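Putrescine aminotransferase (PDB 6GWI) probably transfers amino groups from amines such as putrescine to keto acid acceptors, using pyridoxal-5'-phosphate as cofactor. Local coordinates at residues L350-W358 with E369-G377. Residues are numbered along the deposited sequence; the frame is centred on the assembly and turned at random.
Sequences LGPYLAERW and EARSLGLMG
Trp358 overlaps Ala370 and Ser372 with the pyrrole side of its indole. Trp358 CD1 lies 4.0 Å from Ala370 CB, and CB of Ser372 packs against the same ring carbon. CG sits anti to the backbone N (chi1 -159°), and this carries the ring from the helix onto the strand. NE1 of Trp358 donates a hydrogen bond to Ala378 O on the neighbouring strand. Trp358 NE1 also lies 3.3 Å from Arg371 O. The ring thus reaches both strands of the hairpin, and Leu435 and Ile421 also pack on it. Shortening Trp358 to an alanine is likely to leave a gap between the helix and the hairpin and to deprive Ala378 O of its indole donor.

One helical turn before Trp358, Ala355 CA meets Ser372 OG at 3.6 Å. Leu354 places CD2 3.8 Å from CD2 of Leu375, the two side chains crossing at a slant. Leu375 CD2 also lies 4.0 Å from Leu350 CB, so this methyl touches two successive turns of the helix. At the hairpin turn the backbones come closest, and two glycines meet there. Gly351 CA makes a CH...O contact with Gly374 O at 3.4 Å. That oxygen is buried and has no conventional partner. Gly374 itself has a positive phi of 55°, which favours glycine. Behind the strand, Arg371 bridges Glu369 and Glu380.

Helix segment 350-358 and strand segment 369-373 run antiparallel (177°), their axes 8.2 Å apart at closest approach. Strand 367-373 forms a beta hairpin with strand 376-381, at one side of a four-stranded antiparallel sheet. Such a helix-covered sheet is typical of the small C-terminal domain of fold-type I class-III aminotransferases.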
ATOM      1  N   LEU B 350     -21.436 -18.747 -16.566  1.00 32.63           N
ATOM      2  CA  LEU B 350     -22.028 -17.501 -16.090  1.00 35.18           C
ATOM      3  C   LEU B 350     -21.790 -16.355 -17.067  1.00 35.49           C
ATOM      4  O   LEU B 350     -22.657 -15.490 -17.237  1.00 38.08           O
ATOM      5  CB  LEU B 350     -21.472 -17.167 -14.706  1.00 32.90           C
ATOM      6  CG  LEU B 350     -21.716 -18.265 -13.665  1.00 47.60           C
ATOM      7  CD1 LEU B 350     -20.965 -17.974 -12.372  1.00 54.27           C
ATOM      8  CD2 LEU B 350     -23.206 -18.448 -13.388  1.00 51.00           C
ATOM      9  N   GLY B 351     -20.630 -16.329 -17.718  1.00 42.19           N
ATOM     10  CA  GLY B 351     -20.325 -15.291 -18.672  1.00 29.68           C
ATOM     11  C   GLY B 351     -21.304 -15.259 -19.827  1.00 39.49           C
ATOM     12  O   GLY B 351     -21.950 -14.241 -20.096  1.00 37.44           O
ATOM     13  N   PRO B 352     -21.424 -16.377 -20.547  1.00 47.02           N
ATOM     14  CA  PRO B 352     -22.431 -16.440 -21.617  1.00 47.60           C
ATOM     15  C   PRO B 352     -23.848 -16.214 -21.125  1.00 34.89           C
ATOM     16  O   PRO B 352     -24.653 -15.601 -21.837  1.00 35.55           O
ATOM     17  CB  PRO B 352     -22.244 -17.855 -22.186  1.00 36.72           C
ATOM     18  CG  PRO B 352     -20.806 -18.164 -21.924  1.00 32.33           C
ATOM     19  CD  PRO B 352     -20.494 -17.521 -20.593  1.00 32.75           C
ATOM     20  N   TYR B 353     -24.178 -16.668 -19.914  1.00 33.48           N
ATOM     21  CA  TYR B 353     -25.531 -16.473 -19.409  1.00 40.83           C
ATOM     22  C   TYR B 353     -25.791 -14.998 -19.130  1.00 41.65           C
ATOM     23  O   TYR B 353     -26.843 -14.462 -19.496  1.00 42.78           O
ATOM     24  CB  TYR B 353     -25.751 -17.309 -18.151  1.00 38.12           C
ATOM     25  CG  TYR B 353     -27.175 -17.262 -17.654  1.00 41.34           C
ATOM     26  CD1 TYR B 353     -28.155 -18.058 -18.227  1.00 37.65           C
ATOM     27  CD2 TYR B 353     -27.540 -16.412 -16.619  1.00 41.77           C
ATOM     28  CE1 TYR B 353     -29.458 -18.016 -17.779  1.00 51.45           C
ATOM     29  CE2 TYR B 353     -28.841 -16.363 -16.164  1.00 35.80           C
ATOM     30  CZ  TYR B 353     -29.796 -17.167 -16.747  1.00 54.90           C
ATOM     31  OH  TYR B 353     -31.096 -17.122 -16.297  1.00 54.28           O
ATOM     32  N   LEU B 354     -24.839 -14.325 -18.479  1.00 41.97           N
ATOM     33  CA  LEU B 354     -24.939 -12.879 -18.307  1.00 44.65           C
ATOM     34  C   LEU B 354     -25.105 -12.187 -19.655  1.00 38.04           C
ATOM     35  O   LEU B 354     -25.943 -11.292 -19.809  1.00 30.62           O
ATOM     36  CB  LEU B 354     -23.703 -12.344 -17.582  1.00 45.40           C
ATOM     37  CG  LEU B 354     -23.595 -10.817 -17.518  1.00 39.62           C
ATOM     38  CD1 LEU B 354     -24.745 -10.229 -16.709  1.00 35.48           C
ATOM     39  CD2 LEU B 354     -22.255 -10.377 -16.944  1.00 47.59           C
ATOM     40  N   ALA B 355     -24.299 -12.587 -20.643  1.00 49.29           N
ATOM     41  CA  ALA B 355     -24.307 -11.918 -21.939  1.00 41.83           C
ATOM     42  C   ALA B 355     -25.699 -11.908 -22.559  1.00 48.57           C
ATOM     43  O   ALA B 355     -26.162 -10.876 -23.058  1.00 42.76           O
ATOM     44  CB  ALA B 355     -23.310 -12.601 -22.877  1.00 46.30           C
ATOM     45  N   GLU B 356     -26.386 -13.053 -22.542  1.00 53.14           N
ATOM     46  CA  GLU B 356     -27.714 -13.113 -23.146  1.00 54.59           C
ATOM     47  C   GLU B 356     -28.731 -12.333 -22.320  1.00 52.37           C
ATOM     48  O   GLU B 356     -29.554 -11.596 -22.878  1.00 51.61           O
ATOM     49  CB  GLU B 356     -28.147 -14.569 -23.333  1.00 68.49           C
ATOM     50  CG  GLU B 356     -28.010 -15.453 -22.105  1.00 71.29           C
ATOM     51  CD  GLU B 356     -28.558 -16.852 -22.333  1.00 68.31           C
ATOM     52  OE1 GLU B 356     -27.749 -17.784 -22.527  1.00 66.36           O
ATOM     53  OE2 GLU B 356     -29.798 -17.013 -22.342  1.00 64.53           O
ATOM     54  N   ARG B 357     -28.688 -12.467 -20.992  1.00 47.32           N
ATOM     55  CA  ARG B 357     -29.605 -11.707 -20.150  1.00 47.25           C
ATOM     56  C   ARG B 357     -29.285 -10.217 -20.211  1.00 57.22           C
ATOM     57  O   ARG B 357     -30.194  -9.377 -20.229  1.00 55.09           O
ATOM     58  CB  ARG B 357     -29.532 -12.208 -18.708  1.00 43.56           C
ATOM     59  CG  ARG B 357     -29.993 -13.650 -18.490  1.00 48.01           C
ATOM     60  CD  ARG B 357     -31.433 -13.893 -18.928  1.00 62.28           C
ATOM     61  NE  ARG B 357     -31.969 -15.116 -18.333  1.00 93.18           N
ATOM     62  CZ  ARG B 357     -33.172 -15.623 -18.594  1.00109.64           C
ATOM     63  NH1 ARG B 357     -33.983 -15.022 -19.455  1.00118.32           N
ATOM     64  NH2 ARG B 357     -33.563 -16.739 -17.993  1.00117.43           N
ATOM     65  N   TRP B 358     -27.996  -9.873 -20.241  1.00 63.06           N
ATOM     66  CA  TRP B 358     -27.586  -8.478 -20.363  1.00 50.72           C
ATOM     67  C   TRP B 358     -28.050  -7.879 -21.685  1.00 52.01           C
ATOM     68  O   TRP B 358     -28.467  -6.715 -21.735  1.00 44.79           O
ATOM     69  CB  TRP B 358     -26.067  -8.390 -20.242  1.00 49.51           C
ATOM     70  CG  TRP B 358     -25.509  -7.055 -19.854  1.00 40.97           C
ATOM     71  CD1 TRP B 358     -24.637  -6.293 -20.578  1.00 33.78           C
ATOM     72  CD2 TRP B 358     -25.748  -6.341 -18.635  1.00 47.39           C
ATOM     73  NE1 TRP B 358     -24.326  -5.146 -19.890  1.00 42.78           N
ATOM     74  CE2 TRP B 358     -24.996  -5.151 -18.694  1.00 43.85           C
ATOM     75  CE3 TRP B 358     -26.527  -6.589 -17.501  1.00 46.42           C
ATOM     76  CZ2 TRP B 358     -25.000  -4.214 -17.666  1.00 38.38           C
ATOM     77  CZ3 TRP B 358     -26.534  -5.654 -16.483  1.00 41.02           C
ATOM     78  CH2 TRP B 358     -25.777  -4.480 -16.572  1.00 34.08           C
ATOM     79  N   GLU B 369     -26.112   1.062 -25.750  1.00 45.01           N
ATOM     80  CA  GLU B 369     -25.222  -0.068 -25.970  1.00 45.15           C
ATOM     81  C   GLU B 369     -25.177  -0.910 -24.703  1.00 46.97           C
ATOM     82  O   GLU B 369     -25.228  -0.373 -23.594  1.00 32.45           O
ATOM     83  CB  GLU B 369     -23.809   0.389 -26.351  1.00 51.79           C
ATOM     84  CG  GLU B 369     -22.890  -0.755 -26.762  1.00 39.47           C
ATOM     85  CD  GLU B 369     -21.450  -0.320 -26.936  1.00 36.42           C
ATOM     86  OE1 GLU B 369     -20.731  -0.233 -25.920  1.00 43.41           O
ATOM     87  OE2 GLU B 369     -21.040  -0.060 -28.086  1.00 41.91           O
ATOM     88  N   ALA B 370     -25.086  -2.226 -24.881  1.00 36.64           N
ATOM     89  CA  ALA B 370     -24.845  -3.162 -23.792  1.00 51.65           C
ATOM     90  C   ALA B 370     -23.682  -4.060 -24.184  1.00 68.33           C
ATOM     91  O   ALA B 370     -23.673  -4.617 -25.286  1.00 53.18           O
ATOM     92  CB  ALA B 370     -26.088  -4.004 -23.486  1.00 68.65           C
ATOM     93  N   ARG B 371     -22.697  -4.182 -23.295  1.00 88.50           N
ATOM     94  CA  ARG B 371     -21.512  -4.981 -23.570  1.00 31.31           C
ATOM     95  C   ARG B 371     -21.104  -5.743 -22.318  1.00 44.71           C
ATOM     96  O   ARG B 371     -21.273  -5.261 -21.196  1.00 28.54           O
ATOM     97  CB  ARG B 371     -20.343  -4.105 -24.049  1.00 50.31           C
ATOM     98  CG  ARG B 371     -19.928  -3.023 -23.059  1.00 45.63           C
ATOM     99  CD  ARG B 371     -18.668  -2.305 -23.517  1.00 39.52           C
ATOM    100  NE  ARG B 371     -18.245  -1.290 -22.557  1.00 35.74           N
ATOM    101  CZ  ARG B 371     -18.656  -0.024 -22.564  1.00 31.41           C
ATOM    102  NH1 ARG B 371     -19.504   0.403 -23.491  1.00 28.04           N
ATOM    103  NH2 ARG B 371     -18.212   0.819 -21.640  1.00 29.35           N
ATOM    104  N   SER B 372     -20.550  -6.934 -22.519  1.00 43.57           N
ATOM    105  CA  SER B 372     -20.067  -7.722 -21.399  1.00 45.28           C
ATOM    106  C   SER B 372     -18.978  -8.660 -21.886  1.00 42.84           C
ATOM    107  O   SER B 372     -18.899  -8.996 -23.070  1.00 41.87           O
ATOM    108  CB  SER B 372     -21.200  -8.511 -20.727  1.00 44.23           C
ATOM    109  OG  SER B 372     -21.692  -9.537 -21.572  1.00 38.90           O
ATOM    110  N   LEU B 373     -18.128  -9.070 -20.951  1.00 36.24           N
ATOM    111  CA  LEU B 373     -17.096 -10.068 -21.197  1.00 36.94           C
ATOM    112  C   LEU B 373     -16.847 -10.765 -19.870  1.00 34.02           C
ATOM    113  O   LEU B 373     -16.575 -10.098 -18.867  1.00 38.52           O
ATOM    114  CB  LEU B 373     -15.812  -9.432 -21.734  1.00 37.50           C
ATOM    115  CG  LEU B 373     -14.631 -10.378 -21.964  1.00 42.95           C
ATOM    116  CD1 LEU B 373     -15.002 -11.504 -22.923  1.00 40.75           C
ATOM    117  CD2 LEU B 373     -13.422  -9.615 -22.480  1.00 36.03           C
ATOM    118  N   GLY B 374     -16.937 -12.090 -19.861  1.00 26.94           N
ATOM    119  CA  GLY B 374     -16.929 -12.787 -18.587  1.00 32.00           C
ATOM    120  C   GLY B 374     -18.026 -12.232 -17.703  1.00 33.10           C
ATOM    121  O   GLY B 374     -19.190 -12.142 -18.109  1.00 30.96           O
ATOM    122  N   LEU B 375     -17.674 -11.852 -16.477  1.00 44.75           N
ATOM    123  CA  LEU B 375     -18.617 -11.218 -15.558  1.00 43.16           C
ATOM    124  C   LEU B 375     -18.266  -9.749 -15.320  1.00 35.72           C
ATOM    125  O   LEU B 375     -18.332  -9.247 -14.197  1.00 26.16           O
ATOM    126  CB  LEU B 375     -18.686 -11.989 -14.242  1.00 47.66           C
ATOM    127  CG  LEU B 375     -19.393 -13.347 -14.347  1.00 39.31           C
ATOM    128  CD1 LEU B 375     -19.274 -14.130 -13.049  1.00 30.34           C
ATOM    129  CD2 LEU B 375     -20.865 -13.198 -14.739  1.00 25.22           C
ATOM    130  N   MET B 376     -17.902  -9.048 -16.391  1.00 30.84           N
ATOM    131  CA  MET B 376     -17.828  -7.593 -16.415  1.00 24.98           C
ATOM    132  C   MET B 376     -18.797  -7.114 -17.485  1.00 24.51           C
ATOM    133  O   MET B 376     -18.785  -7.632 -18.607  1.00 29.91           O
ATOM    134  CB  MET B 376     -16.413  -7.096 -16.725  1.00 26.09           C
ATOM    135  CG  MET B 376     -16.260  -5.573 -16.686  1.00 31.70           C
ATOM    136  SD  MET B 376     -14.634  -4.976 -17.212  1.00 36.46           S
ATOM    137  CE  MET B 376     -13.547  -5.871 -16.105  1.00 34.94           C
ATOM    138  N   GLY B 377     -19.630  -6.134 -17.148  1.00 31.37           N
ATOM    139  CA  GLY B 377     -20.616  -5.638 -18.084  1.00 30.47           C
ATOM    140  C   GLY B 377     -20.798  -4.142 -17.938  1.00 35.07           C
ATOM    141  O   GLY B 377     -20.473  -3.548 -16.907  1.00 36.24           O
TER